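Local coordinates for probable dehydrogenase (Bordetella bronchiseptica, PDB 3MOI), which is probably an NAD(P)-dependent oxidoreductase of the GFO/IDH/MocA family, its substrate not established, at residues G232-W244 / R250-V262. Sequence-based numbering, arbitrary orientation.
Sequences GYDHFDSDEMHFW and RAKQPNHGGARKV
Lys252 and the carboxylates of Asp237 and Asp239 form a salt-bridge network: NZ sits 2.5 Å from Asp237 OD2 and 3.0 Å from Asp239 OD2, above both carboxylate planes. With CG swung opposite the backbone N (chi1 173°), Asp237 extends its carboxylate to the lysine; its OD1 takes the backbone N of Asp239 in an Asx turn, fixing the group's rotation. A second charged cluster lies at the other end. There Asp234 OD1 accepts from Ala259 N (3.0 Å) of helix 258-265, and weakly from Arg260 N. The Arg260 side chain turns back to give NH2 to Tyr233 O at 2.6 Å. Its guanidinium plane is only 6° from that of the His235 ring, but the groups meet obliquely, and NH2 and NE2 approach without bonding. Both segments belong to the long connection that follows strand 225-231 of the C-terminal domain's large mixed sheet, and this end faces the dimer partner: Asp324 of the second subunit binds both Arg260 NH2 and His235 NE2. Between the two loops, Lys252 N donates to Trp244 O (2.9 Å) in a nearly straight bond (166°). Among apolar contacts, Pro254 CG lies over the six-membered ring of Trp244 in a CH-pi contact, 3.8 Å from its centroid, while Glu240 CA covers the opposite face.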
loop_
_atom_site.group_PDB
_atom_site.type_symbol
_atom_site.label_atom_id
_atom_site.label_comp_id
_atom_site.label_asym_id
_atom_site.label_seq_id
_atom_site.Cartn_x
_atom_site.Cartn_y
_atom_site.Cartn_z
ATOM N N GLY A 232 10.422 -2.646 8.941
ATOM C CA GLY A 232 10.834 -2.275 10.303
ATOM C C GLY A 232 12.271 -1.817 10.400
ATOM O O GLY A 232 12.826 -1.772 11.480
ATOM N N TYR A 233 12.871 -1.446 9.266
ATOM C CA TYR A 233 14.318 -1.194 9.218
ATOM C C TYR A 233 14.687 0.237 9.620
ATOM O O TYR A 233 15.850 0.637 9.507
ATOM C CB TYR A 233 14.849 -1.555 7.823
ATOM C CG TYR A 233 14.649 -3.036 7.478
ATOM C CD1 TYR A 233 15.357 -4.039 8.144
ATOM C CD2 TYR A 233 13.743 -3.431 6.494
ATOM C CE1 TYR A 233 15.166 -5.397 7.843
ATOM C CE2 TYR A 233 13.529 -4.804 6.197
ATOM C CZ TYR A 233 14.244 -5.768 6.879
ATOM O OH TYR A 233 14.058 -7.086 6.586
ATOM N N ASP A 234 13.709 1.005 10.104
ATOM C CA ASP A 234 13.939 2.372 10.554
ATOM C C ASP A 234 14.339 3.303 9.412
ATOM O O ASP A 234 15.179 4.235 9.589
ATOM C CB ASP A 234 15.019 2.425 11.639
ATOM C CG ASP A 234 15.011 3.751 12.400
ATOM O OD1 ASP A 234 15.867 3.908 13.310
ATOM O OD2 ASP A 234 14.156 4.636 12.071
ATOM N N HIS A 235 13.742 3.065 8.240
ATOM C CA HIS A 235 13.992 3.909 7.085
ATOM C C HIS A 235 12.760 4.771 6.939
ATOM O O HIS A 235 12.575 5.673 7.722
ATOM C CB HIS A 235 14.269 3.064 5.876
ATOM C CG HIS A 235 15.588 2.374 5.924
ATOM N ND1 HIS A 235 15.828 1.187 5.259
ATOM C CD2 HIS A 235 16.742 2.699 6.557
ATOM C CE1 HIS A 235 17.084 0.819 5.469
ATOM N NE2 HIS A 235 17.659 1.717 6.253
ATOM N N PHE A 236 11.876 4.526 5.968
ATOM C CA PHE A 236 10.682 5.380 5.870
ATOM C C PHE A 236 9.935 5.248 7.193
ATOM O O PHE A 236 10.045 4.217 7.877
ATOM C CB PHE A 236 9.789 5.016 4.692
ATOM C CG PHE A 236 8.572 5.898 4.575
ATOM C CD1 PHE A 236 8.703 7.255 4.438
ATOM C CD2 PHE A 236 7.318 5.383 4.647
ATOM C CE1 PHE A 236 7.597 8.066 4.343
ATOM C CE2 PHE A 236 6.215 6.204 4.570
ATOM C CZ PHE A 236 6.366 7.548 4.409
ATOM N N ASP A 237 9.215 6.306 7.559
ATOM C CA ASP A 237 8.403 6.274 8.765
ATOM C C ASP A 237 7.043 6.753 8.414
ATOM O O ASP A 237 6.861 7.935 8.120
ATOM C CB ASP A 237 8.990 7.157 9.854
ATOM C CG ASP A 237 8.073 7.284 11.068
ATOM O OD1 ASP A 237 6.945 6.718 11.063
ATOM O OD2 ASP A 237 8.476 7.973 12.037
ATOM N N SER A 238 6.087 5.832 8.493
ATOM C CA SER A 238 4.769 6.042 7.915
ATOM C C SER A 238 3.855 6.867 8.799
ATOM O O SER A 238 2.754 7.206 8.403
ATOM C CB SER A 238 4.086 4.695 7.522
ATOM O OG SER A 238 4.327 3.647 8.453
ATOM N N ASP A 239 4.292 7.227 9.991
ATOM C CA ASP A 239 3.492 8.166 10.756
ATOM C C ASP A 239 3.398 9.521 10.004
ATOM O O ASP A 239 2.443 10.288 10.187
ATOM C CB ASP A 239 4.035 8.297 12.168
ATOM C CG ASP A 239 4.002 6.952 12.974
ATOM O OD1 ASP A 239 3.146 6.077 12.687
ATOM O OD2 ASP A 239 4.831 6.817 13.910
ATOM N N GLU A 240 4.342 9.788 9.091
ATOM C CA GLU A 240 4.187 10.908 8.165
ATOM C C GLU A 240 2.870 10.861 7.398
ATOM O O GLU A 240 2.345 11.881 7.014
ATOM C CB GLU A 240 5.337 10.967 7.176
ATOM C CG GLU A 240 5.291 12.222 6.298
ATOM C CD GLU A 240 6.581 12.464 5.535
ATOM O OE1 GLU A 240 7.596 11.813 5.855
ATOM O OE2 GLU A 240 6.588 13.287 4.590
ATOM N N MET A 241 2.337 9.672 7.126
ATOM C CA MET A 241 1.106 9.583 6.346
ATOM C C MET A 241 -0.059 9.403 7.278
ATOM O O MET A 241 -1.196 9.281 6.842
ATOM C CB MET A 241 1.216 8.491 5.281
ATOM C CG MET A 241 2.144 8.875 4.060
ATOM S SD MET A 241 2.443 7.434 3.024
ATOM C CE MET A 241 3.594 8.313 2.013
ATOM N N HIS A 242 0.215 9.448 8.580
ATOM C CA HIS A 242 -0.832 9.447 9.590
ATOM C C HIS A 242 -0.616 10.607 10.594
ATOM O O HIS A 242 -0.345 10.396 11.781
ATOM C CB HIS A 242 -0.848 8.101 10.289
ATOM C CG HIS A 242 -2.079 7.870 11.096
ATOM N ND1 HIS A 242 -3.294 7.560 10.522
ATOM C CD2 HIS A 242 -2.300 7.953 12.429
ATOM C CE1 HIS A 242 -4.210 7.456 11.467
ATOM N NE2 HIS A 242 -3.629 7.675 12.633
ATOM N N PHE A 243 -0.703 11.836 10.087
ATOM C CA PHE A 243 -0.754 13.091 10.895
ATOM C C PHE A 243 0.368 13.251 11.912
ATOM O O PHE A 243 0.243 14.032 12.873
ATOM C CB PHE A 243 -2.108 13.180 11.583
ATOM C CG PHE A 243 -3.251 12.759 10.704
ATOM C CD1 PHE A 243 -3.793 13.651 9.785
ATOM C CD2 PHE A 243 -3.750 11.440 10.763
ATOM C CE1 PHE A 243 -4.841 13.273 8.959
ATOM C CE2 PHE A 243 -4.798 11.026 9.924
ATOM C CZ PHE A 243 -5.353 11.970 9.018
ATOM N N TRP A 244 1.479 12.534 11.686
ATOM C CA TRP A 244 2.609 12.502 12.627
ATOM C C TRP A 244 2.135 12.200 14.063
ATOM O O TRP A 244 2.609 12.825 15.010
ATOM C CB TRP A 244 3.442 13.810 12.561
ATOM C CG TRP A 244 4.358 13.897 11.405
ATOM C CD1 TRP A 244 4.272 14.765 10.323
ATOM C CD2 TRP A 244 5.525 13.104 11.178
ATOM N NE1 TRP A 244 5.308 14.529 9.450
ATOM C CE2 TRP A 244 6.097 13.529 9.961
ATOM C CE3 TRP A 244 6.144 12.071 11.883
ATOM C CZ2 TRP A 244 7.239 12.932 9.431
ATOM C CZ3 TRP A 244 7.292 11.495 11.364
ATOM C CH2 TRP A 244 7.822 11.920 10.141
ATOM N N ARG A 250 0.287 9.493 21.069
ATOM C CA ARG A 250 0.953 10.760 21.437
ATOM C C ARG A 250 1.664 11.287 20.201
ATOM O O ARG A 250 2.132 10.515 19.377
ATOM C CB ARG A 250 1.919 10.570 22.611
ATOM N N ALA A 251 1.706 12.597 20.021
ATOM C CA ALA A 251 2.324 13.165 18.815
ATOM C C ALA A 251 3.780 12.687 18.658
ATOM O O ALA A 251 4.451 12.467 19.646
ATOM C CB ALA A 251 2.249 14.667 18.849
ATOM N N LYS A 252 4.252 12.513 17.421
ATOM C CA LYS A 252 5.597 11.956 17.160
ATOM C C LYS A 252 6.475 13.002 16.534
ATOM O O LYS A 252 5.992 13.900 15.822
ATOM C CB LYS A 252 5.566 10.739 16.171
ATOM C CG LYS A 252 6.626 9.609 16.460
ATOM C CD LYS A 252 7.232 8.991 15.206
ATOM C CE LYS A 252 7.873 7.589 15.438
ATOM N NZ LYS A 252 7.821 6.773 14.140
ATOM N N GLN A 253 7.775 12.849 16.766
ATOM C CA GLN A 253 8.749 13.754 16.190
ATOM C C GLN A 253 9.578 12.945 15.204
ATOM O O GLN A 253 9.974 11.810 15.477
ATOM C CB GLN A 253 9.609 14.519 17.257
ATOM C CG GLN A 253 10.040 13.690 18.511
ATOM C CD GLN A 253 10.159 14.532 19.815
ATOM O OE1 GLN A 253 10.702 15.648 19.816
ATOM N NE2 GLN A 253 9.659 13.979 20.924
ATOM N N PRO A 254 9.828 13.521 14.033
ATOM C CA PRO A 254 10.683 12.779 13.150
ATOM C C PRO A 254 12.025 12.409 13.805
ATOM O O PRO A 254 12.658 13.262 14.419
ATOM C CB PRO A 254 10.858 13.743 11.981
ATOM C CG PRO A 254 9.593 14.568 11.986
ATOM C CD PRO A 254 9.255 14.728 13.411
ATOM N N ASN A 255 12.443 11.155 13.672
ATOM C CA ASN A 255 13.741 10.677 14.173
ATOM C C ASN A 255 14.276 9.468 13.339
ATOM O O ASN A 255 14.592 8.396 13.851
ATOM C CB ASN A 255 13.612 10.333 15.677
ATOM C CG ASN A 255 14.980 10.237 16.404
ATOM O OD1 ASN A 255 15.860 11.094 16.278
ATOM N ND2 ASN A 255 15.138 9.176 17.172
ATOM N N HIS A 256 14.420 9.666 12.045
ATOM C CA HIS A 256 14.706 8.569 11.155
ATOM C C HIS A 256 15.979 7.764 11.482
ATOM O O HIS A 256 15.976 6.553 11.593
ATOM C CB HIS A 256 14.696 9.096 9.740
ATOM C CG HIS A 256 13.408 9.766 9.364
ATOM N ND1 HIS A 256 12.412 9.125 8.671
ATOM C CD2 HIS A 256 12.960 11.024 9.574
ATOM C CE1 HIS A 256 11.406 9.954 8.465
ATOM N NE2 HIS A 256 11.718 11.118 8.994
ATOM N N GLY A 257 17.091 8.414 11.663
ATOM C CA GLY A 257 18.233 7.680 12.255
ATOM C C GLY A 257 17.818 6.869 13.500
ATOM O O GLY A 257 18.183 5.698 13.674
ATOM N N GLY A 258 17.023 7.522 14.334
ATOM C CA GLY A 258 16.641 7.070 15.676
ATOM C C GLY A 258 17.215 5.826 16.312
ATOM O O GLY A 258 18.242 5.882 16.975
ATOM N N ALA A 259 16.526 4.709 16.114
ATOM C CA ALA A 259 16.777 3.524 16.894
ATOM C C ALA A 259 18.080 2.878 16.503
ATOM O O ALA A 259 18.721 2.246 17.327
ATOM C CB ALA A 259 15.584 2.519 16.745
ATOM N N ARG A 260 18.449 3.016 15.239
ATOM C CA ARG A 260 19.728 2.526 14.740
ATOM C C ARG A 260 20.934 3.354 15.290
ATOM O O ARG A 260 21.982 2.785 15.597
ATOM C CB ARG A 260 19.727 2.512 13.201
ATOM C CG ARG A 260 21.021 1.943 12.603
ATOM C CD ARG A 260 21.184 2.194 11.084
ATOM N NE ARG A 260 20.366 1.256 10.300
ATOM C CZ ARG A 260 19.098 1.456 9.942
ATOM N NH1 ARG A 260 18.484 2.600 10.263
ATOM N NH2 ARG A 260 18.457 0.519 9.223
ATOM N N LYS A 261 20.781 4.677 15.402
ATOM C CA LYS A 261 21.791 5.536 16.045
ATOM C C LYS A 261 22.013 5.069 17.474
ATOM O O LYS A 261 23.119 4.705 17.851
ATOM C CB LYS A 261 21.329 7.010 16.052
ATOM C CG LYS A 261 22.436 8.087 16.225
ATOM C CD LYS A 261 21.869 9.558 16.305
ATOM C CE LYS A 261 20.562 9.789 15.409
ATOM N NZ LYS A 261 20.697 9.617 13.880
ATOM N N VAL A 262 20.942 5.041 18.253
ATOM C CA VAL A 262 21.034 4.598 19.643
ATOM C C VAL A 262 21.836 3.291 19.752
ATOM O O VAL A 262 22.672 3.157 20.633
ATOM C CB VAL A 262 19.647 4.478 20.329
ATOM C CG1 VAL A 262 19.774 3.755 21.632
ATOM C CG2 VAL A 262 19.000 5.855 20.541
HETATM O O HOH W 1 12.655 6.410 14.295
#